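Local atomic coordinates of cytoplasmic protein (Cryptococcus neoformans var. grubii serotype A, PDB entry 7LPO), a protein that probably hydrolyses the beta-glucosidic bond of steryl glucosides, as a fungal sterylglucosidase of glycosyl hydrolase family 5. Residues 85-90 against 573-578; 532-537 against 577-582. One frame throughout, in Å; residues are numbered along the deposited sequence.

Both contacts involve the loop that follows strand 567-570, the last strand of the family 5 barrel. In contact 1 its first part, 573-578, meets helix 83-93. In contact 2 its next part, 577-582, meets segment 532-537. The two contacts share Asn577 and Val578, and their centres are about 18 Å apart. They lie on the same side of the chain's centre, about 18 and 23 Å from it. Contact 1 combines hydrogen bonds with proline packing, whereas contact 2 is mainly a ring stack. In this family the active site lies at the C-terminal ends of the barrel strands, the end from which this loop leaves.

Contact 1 of 2, residues 85-90 against 573-578; sequences DLHLAR and YVPDNV
His87 reaches from helix 83-93 to Tyr573 and Pro575. Its CG lies beside the backbone N, opposite the carbonyl carbon (chi1 -71°), which sets the ring against both Tyr573 and Pro575. His87 CB lies 3.9 Å from Tyr573 OH. His87 CG comes next, 4.0 Å from Tyr573 CE2. His87 ND1 makes the main polar contact, a hydrogen bond of 2.8 Å to Tyr573 OH. The bond is nearly straight at 164°, and the hydroxyl lies in the imidazole plane, at the ring edge. His87 CE1 lies 3.9 Å from Pro575 CB. His87 NE2 is nearer, 3.7 Å from Pro575 CB. Pro575 CG sits over the middle of one imidazole face, 4.2 Å from the His87 ring centroid, as a CH-pi contact. The ring planes of His87 and Tyr573 are 77° apart but the pair is oblique, so the oxygen rather than ring overlap joins them.

Arg90, one helical turn on, reaches the same hydroxyl. Its chain bends at chi3, and Arg90 NH1 donates to Tyr573 OH at 2.8 Å, close to the guanidinium plane. Two bonds therefore grip the phenol oxygen of this buried tyrosine and would restrict its movement. Arg90 NE is held separately by Leu654 O. Trp593 meets the His87 ring edge-to-face.

Tyr573 also packs on Val41 and Leu43 of strand 35-43, and its backbone bonds to Asn42. Pro575 is the second residue of a type I turn from Val574 to Asn577. The arrangement belongs to the closure of a TIM barrel of the glycosyl hydrolase 5 type: the loop after the last barrel strand is tied to helix 83-93, which lies between the first two strands, 35-43 and 98-104.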
ATOM      1  N   ASP A  85     -12.584  -8.892 -18.089  1.00 24.79           N
ATOM      2  CA  ASP A  85     -12.823 -10.258 -17.637  1.00 25.33           C
ATOM      3  C   ASP A  85     -11.578 -11.123 -17.774  1.00 23.70           C
ATOM      4  O   ASP A  85     -11.399 -12.069 -17.001  1.00 23.26           O
ATOM      5  CB  ASP A  85     -13.977 -10.880 -18.421  1.00 30.84           C
ATOM      6  CG  ASP A  85     -15.309 -10.227 -18.107  1.00 37.76           C
ATOM      7  OD1 ASP A  85     -15.849 -10.489 -17.014  1.00 37.46           O
ATOM      8  OD2 ASP A  85     -15.805  -9.432 -18.943  1.00 43.12           O
ATOM      9  N   LEU A  86     -10.725 -10.840 -18.759  1.00 27.20           N
ATOM     10  CA  LEU A  86      -9.521 -11.642 -18.936  1.00 26.61           C
ATOM     11  C   LEU A  86      -8.544 -11.423 -17.788  1.00 24.70           C
ATOM     12  O   LEU A  86      -7.915 -12.374 -17.314  1.00 23.73           O
ATOM     13  CB  LEU A  86      -8.869 -11.302 -20.273  1.00 27.70           C
ATOM     14  CG  LEU A  86      -7.785 -12.265 -20.748  1.00 33.14           C
ATOM     15  CD1 LEU A  86      -8.235 -13.717 -20.690  1.00 34.15           C
ATOM     16  CD2 LEU A  86      -7.347 -11.906 -22.177  1.00 36.61           C
ATOM     17  N   HIS A  87      -8.417 -10.180 -17.316  1.00 21.76           N
ATOM     18  CA  HIS A  87      -7.529  -9.906 -16.192  1.00 19.60           C
ATOM     19  C   HIS A  87      -8.023 -10.585 -14.922  1.00 18.51           C
ATOM     20  O   HIS A  87      -7.242 -11.216 -14.200  1.00 17.04           O
ATOM     21  CB  HIS A  87      -7.410  -8.405 -15.980  1.00 20.56           C
ATOM     22  CG  HIS A  87      -6.634  -7.707 -17.050  1.00 20.16           C
ATOM     23  ND1 HIS A  87      -5.312  -7.986 -17.315  1.00 19.62           N
ATOM     24  CD2 HIS A  87      -6.996  -6.737 -17.921  1.00 21.59           C
ATOM     25  CE1 HIS A  87      -4.891  -7.218 -18.301  1.00 21.72           C
ATOM     26  NE2 HIS A  87      -5.890  -6.443 -18.681  1.00 21.62           N
ATOM     27  N   LEU A  88      -9.321 -10.468 -14.629  1.00 19.14           N
ATOM     28  CA  LEU A  88      -9.854 -11.108 -13.432  1.00 17.16           C
ATOM     29  C   LEU A  88      -9.755 -12.624 -13.542  1.00 18.73           C
ATOM     30  O   LEU A  88      -9.465 -13.307 -12.555  1.00 23.16           O
ATOM     31  CB  LEU A  88     -11.300 -10.671 -13.192  1.00 15.72           C
ATOM     32  CG  LEU A  88     -11.489  -9.181 -12.891  1.00 17.00           C
ATOM     33  CD1 LEU A  88     -12.964  -8.768 -12.936  1.00 19.50           C
ATOM     34  CD2 LEU A  88     -10.908  -8.811 -11.532  1.00 16.75           C
ATOM     35  N   ALA A  89      -9.987 -13.172 -14.734  1.00 16.80           N
ATOM     36  CA  ALA A  89      -9.825 -14.607 -14.926  1.00 15.78           C
ATOM     37  C   ALA A  89      -8.407 -15.034 -14.588  1.00 14.77           C
ATOM     38  O   ALA A  89      -8.196 -16.047 -13.910  1.00 15.72           O
ATOM     39  CB  ALA A  89     -10.165 -14.991 -16.366  1.00 19.16           C
ATOM     40  N   ARG A  90      -7.422 -14.270 -15.059  1.00 14.44           N
ATOM     41  CA  ARG A  90      -6.033 -14.595 -14.773  1.00 14.04           C
ATOM     42  C   ARG A  90      -5.783 -14.589 -13.273  1.00 14.02           C
ATOM     43  O   ARG A  90      -5.204 -15.530 -12.722  1.00 14.12           O
ATOM     44  CB  ARG A  90      -5.121 -13.601 -15.489  1.00 14.07           C
ATOM     45  CG  ARG A  90      -3.631 -13.918 -15.398  1.00 16.06           C
ATOM     46  CD  ARG A  90      -2.810 -12.944 -16.272  1.00 18.07           C
ATOM     47  NE  ARG A  90      -3.088 -13.103 -17.702  1.00 19.44           N
ATOM     48  CZ  ARG A  90      -3.688 -12.194 -18.467  1.00 18.51           C
ATOM     49  NH1 ARG A  90      -4.088 -11.029 -17.963  1.00 19.10           N
ATOM     50  NH2 ARG A  90      -3.876 -12.449 -19.751  1.00 17.42           N
ATOM     51  N   TYR A 573      -0.758  -5.342  -9.594  1.00 14.11           N
ATOM     52  CA  TYR A 573      -1.140  -5.829 -10.916  1.00 14.12           C
ATOM     53  C   TYR A 573      -1.523  -4.619 -11.760  1.00 14.27           C
ATOM     54  O   TYR A 573      -2.473  -3.904 -11.427  1.00 14.41           O
ATOM     55  CB  TYR A 573      -2.298  -6.820 -10.800  1.00 16.52           C
ATOM     56  CG  TYR A 573      -2.657  -7.546 -12.069  1.00 17.87           C
ATOM     57  CD1 TYR A 573      -2.021  -8.734 -12.420  1.00 17.41           C
ATOM     58  CD2 TYR A 573      -3.652  -7.053 -12.914  1.00 21.97           C
ATOM     59  CE1 TYR A 573      -2.360  -9.406 -13.590  1.00 17.77           C
ATOM     60  CE2 TYR A 573      -4.004  -7.715 -14.071  1.00 22.51           C
ATOM     61  CZ  TYR A 573      -3.359  -8.896 -14.408  1.00 21.51           C
ATOM     62  OH  TYR A 573      -3.709  -9.549 -15.576  1.00 21.77           O
ATOM     63  N   VAL A 574      -0.780  -4.379 -12.831  1.00 15.14           N
ATOM     64  CA  VAL A 574      -0.953  -3.164 -13.618  1.00 15.34           C
ATOM     65  C   VAL A 574      -1.180  -3.530 -15.077  1.00 16.85           C
ATOM     66  O   VAL A 574      -0.207  -3.812 -15.798  1.00 17.93           O
ATOM     67  CB  VAL A 574       0.265  -2.238 -13.482  1.00 16.17           C
ATOM     68  CG1 VAL A 574       0.042  -0.938 -14.226  1.00 18.59           C
ATOM     69  CG2 VAL A 574       0.585  -1.977 -12.008  1.00 14.85           C
ATOM     70  N   PRO A 575      -2.425  -3.499 -15.560  1.00 17.59           N
ATOM     71  CA  PRO A 575      -2.680  -3.882 -16.962  1.00 20.13           C
ATOM     72  C   PRO A 575      -1.857  -3.142 -18.009  1.00 19.54           C
ATOM     73  O   PRO A 575      -1.579  -3.725 -19.066  1.00 19.71           O
ATOM     74  CB  PRO A 575      -4.178  -3.591 -17.132  1.00 21.63           C
ATOM     75  CG  PRO A 575      -4.750  -3.825 -15.728  1.00 22.84           C
ATOM     76  CD  PRO A 575      -3.674  -3.317 -14.787  1.00 20.21           C
ATOM     77  N   ASP A 576      -1.446  -1.897 -17.768  1.00 20.33           N
ATOM     78  CA  ASP A 576      -0.743  -1.125 -18.788  1.00 20.96           C
ATOM     79  C   ASP A 576       0.745  -0.958 -18.482  1.00 20.06           C
ATOM     80  O   ASP A 576       1.396  -0.076 -19.050  1.00 21.88           O
ATOM     81  CB  ASP A 576      -1.409   0.242 -18.980  1.00 26.07           C
ATOM     82  CG  ASP A 576      -1.311   1.128 -17.746  1.00 33.49           C
ATOM     83  OD1 ASP A 576      -0.744   0.688 -16.720  1.00 36.89           O
ATOM     84  OD2 ASP A 576      -1.809   2.272 -17.800  1.00 36.42           O
ATOM     85  N   ASN A 577       1.303  -1.806 -17.624  1.00 16.17           N
ATOM     86  CA  ASN A 577       2.742  -1.795 -17.386  1.00 15.38           C
ATOM     87  C   ASN A 577       3.504  -2.052 -18.684  1.00 15.59           C
ATOM     88  O   ASN A 577       3.103  -2.871 -19.513  1.00 15.88           O
ATOM     89  CB  ASN A 577       3.093  -2.849 -16.334  1.00 14.35           C
ATOM     90  CG  ASN A 577       4.600  -3.114 -16.226  1.00 15.33           C
ATOM     91  OD1 ASN A 577       5.197  -3.742 -17.097  1.00 14.41           O
ATOM     92  ND2 ASN A 577       5.208  -2.630 -15.156  1.00 14.38           N
ATOM     93  N   VAL A 578       4.605  -1.328 -18.872  1.00 15.81           N
ATOM     94  CA  VAL A 578       5.487  -1.524 -20.016  1.00 17.17           C
ATOM     95  C   VAL A 578       6.927  -1.520 -19.525  1.00 18.34           C
ATOM     96  O   VAL A 578       7.248  -0.964 -18.472  1.00 21.60           O
ATOM     97  CB  VAL A 578       5.307  -0.444 -21.106  1.00 18.96           C
ATOM     98  CG1 VAL A 578       4.040  -0.701 -21.916  1.00 20.29           C
ATOM     99  CG2 VAL A 578       5.270   0.928 -20.473  1.00 19.73           C
TER

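Contact 2 of 2, residues 532-537 against 577-582; sequences KAYGYV and NVHEWG
Tyr534 lays its phenol ring over the imidazole of His579. The planes are only 3° apart and the centroids 3.7 Å, which makes an offset stack. The overlap is deep. His579 CD2 sits over the middle of the phenol face, and Tyr534 CD1 over the middle of the imidazole. Tyr534 CG is 3.4 Å from His579 CG. Tyr534 CB lies 3.4 Å from His579 ND1. Tyr534 CD2 lies 3.6 Å from His579 CB. Both side chains place CG beside the backbone N and opposite the carbonyl carbon (chi1 -56° for Tyr534 and -70° for His579), and these rotations bring the two rings face to face.

The polar ends of the pair are held by nearby acids. Tyr534 OH bonds to Asp589, and His579 NE2 bonds to Asp597. Each ring thus has a polar partner outside the two segments, which fixes where its polar atom lies.

Tyr536 adds a second, more exposed touch. Tyr536 OH lies 3.3 Å from Glu580 N, at too poor an angle for a hydrogen bond. The same oxygen also touches the CB atoms of His579 and Glu580, though Glu580 sets out away from segment 532-537. This is plain packing, with no hydrogen bond across the two segments.

Segment 532-537 opens with a 3-10 turn, 532-534, that ends at Tyr534. It follows helix 528-531, between strand 518-522 and helix 547-559. Lys531, at the end of that first helix, bonds to His579 O. The 577-582 loop follows strand 567-570, which pairs in parallel with 518-522. The stack thus joins the connections that leave two adjacent barrel strands.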
ATOM      1  N   LYS A 532      17.877  -5.908 -17.407  1.00 16.29           N
ATOM      2  CA  LYS A 532      18.486  -6.985 -18.179  1.00 17.00           C
ATOM      3  C   LYS A 532      17.444  -8.004 -18.621  1.00 17.03           C
ATOM      4  O   LYS A 532      17.531  -8.549 -19.729  1.00 19.45           O
ATOM      5  CB  LYS A 532      19.580  -7.656 -17.351  1.00 18.29           C
ATOM      6  CG  LYS A 532      20.341  -8.753 -18.069  1.00 21.09           C
ATOM      7  CD  LYS A 532      21.491  -9.251 -17.187  1.00 23.01           C
ATOM      8  CE  LYS A 532      22.291 -10.354 -17.860  1.00 23.44           C
ATOM      9  NZ  LYS A 532      23.007  -9.853 -19.072  1.00 23.40           N
ATOM     10  N   ALA A 533      16.444  -8.272 -17.774  1.00 15.17           N
ATOM     11  CA  ALA A 533      15.403  -9.224 -18.145  1.00 17.10           C
ATOM     12  C   ALA A 533      14.546  -8.720 -19.299  1.00 17.58           C
ATOM     13  O   ALA A 533      13.859  -9.515 -19.954  1.00 17.38           O
ATOM     14  CB  ALA A 533      14.511  -9.532 -16.944  1.00 18.44           C
ATOM     15  N   TYR A 534      14.554  -7.421 -19.552  1.00 17.73           N
ATOM     16  CA  TYR A 534      13.802  -6.863 -20.663  1.00 18.31           C
ATOM     17  C   TYR A 534      14.622  -6.813 -21.939  1.00 17.99           C
ATOM     18  O   TYR A 534      14.088  -6.423 -22.981  1.00 17.77           O
ATOM     19  CB  TYR A 534      13.298  -5.459 -20.319  1.00 16.23           C
ATOM     20  CG  TYR A 534      12.460  -5.393 -19.059  1.00 16.17           C
ATOM     21  CD1 TYR A 534      11.862  -6.532 -18.527  1.00 15.44           C
ATOM     22  CD2 TYR A 534      12.275  -4.185 -18.392  1.00 14.87           C
ATOM     23  CE1 TYR A 534      11.110  -6.461 -17.370  1.00 15.71           C
ATOM     24  CE2 TYR A 534      11.533  -4.111 -17.247  1.00 14.81           C
ATOM     25  CZ  TYR A 534      10.943  -5.240 -16.739  1.00 17.40           C
ATOM     26  OH  TYR A 534      10.187  -5.147 -15.585  1.00 17.61           O
ATOM     27  N   GLY A 535      15.894  -7.204 -21.885  1.00 18.69           N
ATOM     28  CA  GLY A 535      16.743  -7.144 -23.056  1.00 19.45           C
ATOM     29  C   GLY A 535      17.400  -5.806 -23.280  1.00 20.53           C
ATOM     30  O   GLY A 535      17.913  -5.561 -24.375  1.00 19.85           O
ATOM     31  N   TYR A 536      17.437  -4.946 -22.264  1.00 24.30           N
ATOM     32  CA  TYR A 536      17.855  -3.564 -22.452  1.00 21.59           C
ATOM     33  C   TYR A 536      19.364  -3.371 -22.407  1.00 22.11           C
ATOM     34  O   TYR A 536      19.835  -2.294 -22.776  1.00 24.95           O
ATOM     35  CB  TYR A 536      17.214  -2.680 -21.384  1.00 18.72           C
ATOM     36  CG  TYR A 536      15.840  -2.159 -21.732  1.00 18.79           C
ATOM     37  CD1 TYR A 536      14.913  -2.957 -22.391  1.00 20.38           C
ATOM     38  CD2 TYR A 536      15.469  -0.867 -21.395  1.00 18.61           C
ATOM     39  CE1 TYR A 536      13.642  -2.471 -22.705  1.00 21.32           C
ATOM     40  CE2 TYR A 536      14.212  -0.374 -21.707  1.00 19.65           C
ATOM     41  CZ  TYR A 536      13.305  -1.175 -22.359  1.00 21.50           C
ATOM     42  OH  TYR A 536      12.059  -0.671 -22.664  1.00 23.59           O
ATOM     43  N   VAL A 537      20.141  -4.362 -21.973  1.00 20.68           N
ATOM     44  CA  VAL A 537      21.585  -4.206 -21.845  1.00 21.37           C
ATOM     45  C   VAL A 537      22.293  -5.464 -22.336  1.00 23.20           C
ATOM     46  O   VAL A 537      21.666  -6.466 -22.681  1.00 22.69           O
ATOM     47  CB  VAL A 537      22.001  -3.896 -20.395  1.00 23.53           C
ATOM     48  CG1 VAL A 537      21.271  -2.671 -19.882  1.00 25.24           C
ATOM     49  CG2 VAL A 537      21.730  -5.101 -19.492  1.00 26.44           C
ATOM     50  N   ASN A 577       1.303  -1.806 -17.624  1.00 16.17           N
ATOM     51  CA  ASN A 577       2.742  -1.795 -17.386  1.00 15.38           C
ATOM     52  C   ASN A 577       3.504  -2.052 -18.684  1.00 15.59           C
ATOM     53  O   ASN A 577       3.103  -2.871 -19.513  1.00 15.88           O
ATOM     54  CB  ASN A 577       3.093  -2.849 -16.334  1.00 14.35           C
ATOM     55  CG  ASN A 577       4.600  -3.114 -16.226  1.00 15.33           C
ATOM     56  OD1 ASN A 577       5.197  -3.742 -17.097  1.00 14.41           O
ATOM     57  ND2 ASN A 577       5.208  -2.630 -15.156  1.00 14.38           N
ATOM     58  N   VAL A 578       4.605  -1.328 -18.872  1.00 15.81           N
ATOM     59  CA  VAL A 578       5.487  -1.524 -20.016  1.00 17.17           C
ATOM     60  C   VAL A 578       6.927  -1.520 -19.525  1.00 18.34           C
ATOM     61  O   VAL A 578       7.248  -0.964 -18.472  1.00 21.60           O
ATOM     62  CB  VAL A 578       5.307  -0.444 -21.106  1.00 18.96           C
ATOM     63  CG1 VAL A 578       4.040  -0.701 -21.916  1.00 20.29           C
ATOM     64  CG2 VAL A 578       5.270   0.928 -20.473  1.00 19.73           C
ATOM     65  N   HIS A 579       7.809  -2.134 -20.315  1.00 16.55           N
ATOM     66  CA  HIS A 579       9.218  -2.204 -19.925  1.00 16.35           C
ATOM     67  C   HIS A 579       9.854  -0.820 -19.851  1.00 14.90           C
ATOM     68  O   HIS A 579      10.682  -0.551 -18.976  1.00 16.55           O
ATOM     69  CB  HIS A 579      10.008  -3.066 -20.909  1.00 15.11           C
ATOM     70  CG  HIS A 579       9.678  -4.518 -20.837  1.00 15.62           C
ATOM     71  ND1 HIS A 579      10.170  -5.437 -21.736  1.00 14.64           N
ATOM     72  CD2 HIS A 579       8.900  -5.209 -19.972  1.00 14.56           C
ATOM     73  CE1 HIS A 579       9.693  -6.632 -21.437  1.00 14.60           C
ATOM     74  NE2 HIS A 579       8.931  -6.523 -20.364  1.00 14.55           N
ATOM     75  N   GLU A 580       9.511   0.062 -20.784  1.00 15.28           N
ATOM     76  CA  GLU A 580      10.182   1.356 -20.852  1.00 15.62           C
ATOM     77  C   GLU A 580       9.872   2.211 -19.627  1.00 16.38           C
ATOM     78  O   GLU A 580      10.774   2.812 -19.035  1.00 14.96           O
ATOM     79  CB  GLU A 580       9.768   2.083 -22.130  1.00 20.93           C
ATOM     80  CG  GLU A 580      10.471   3.411 -22.325  1.00 27.46           C
ATOM     81  CD  GLU A 580      10.088   4.086 -23.624  1.00 33.06           C
ATOM     82  OE1 GLU A 580       9.215   3.557 -24.348  1.00 35.27           O
ATOM     83  OE2 GLU A 580      10.666   5.150 -23.915  1.00 35.14           O
ATOM     84  N   TRP A 581       8.601   2.286 -19.231  1.00 14.72           N
ATOM     85  CA  TRP A 581       8.197   3.160 -18.134  1.00 14.70           C
ATOM     86  C   TRP A 581       7.680   2.406 -16.915  1.00 15.00           C
ATOM     87  O   TRP A 581       7.203   3.037 -15.962  1.00 17.23           O
ATOM     88  CB  TRP A 581       7.138   4.152 -18.621  1.00 14.70           C
ATOM     89  CG  TRP A 581       7.635   5.019 -19.705  1.00 15.04           C
ATOM     90  CD1 TRP A 581       7.326   4.930 -21.028  1.00 16.78           C
ATOM     91  CD2 TRP A 581       8.550   6.109 -19.578  1.00 15.86           C
ATOM     92  NE1 TRP A 581       7.982   5.900 -21.728  1.00 19.47           N
ATOM     93  CE2 TRP A 581       8.738   6.642 -20.863  1.00 18.85           C
ATOM     94  CE3 TRP A 581       9.222   6.692 -18.501  1.00 15.78           C
ATOM     95  CZ2 TRP A 581       9.572   7.728 -21.105  1.00 20.25           C
ATOM     96  CZ3 TRP A 581      10.042   7.760 -18.736  1.00 17.69           C
ATOM     97  CH2 TRP A 581      10.222   8.265 -20.033  1.00 20.45           C
ATOM     98  N   GLY A 582       7.763   1.082 -16.915  1.00 14.57           N
ATOM     99  CA  GLY A 582       7.322   0.325 -15.757  1.00 14.51           C
ATOM    100  C   GLY A 582       5.832   0.486 -15.531  1.00 14.47           C
ATOM    101  O   GLY A 582       5.026   0.462 -16.474  1.00 14.46           O
TER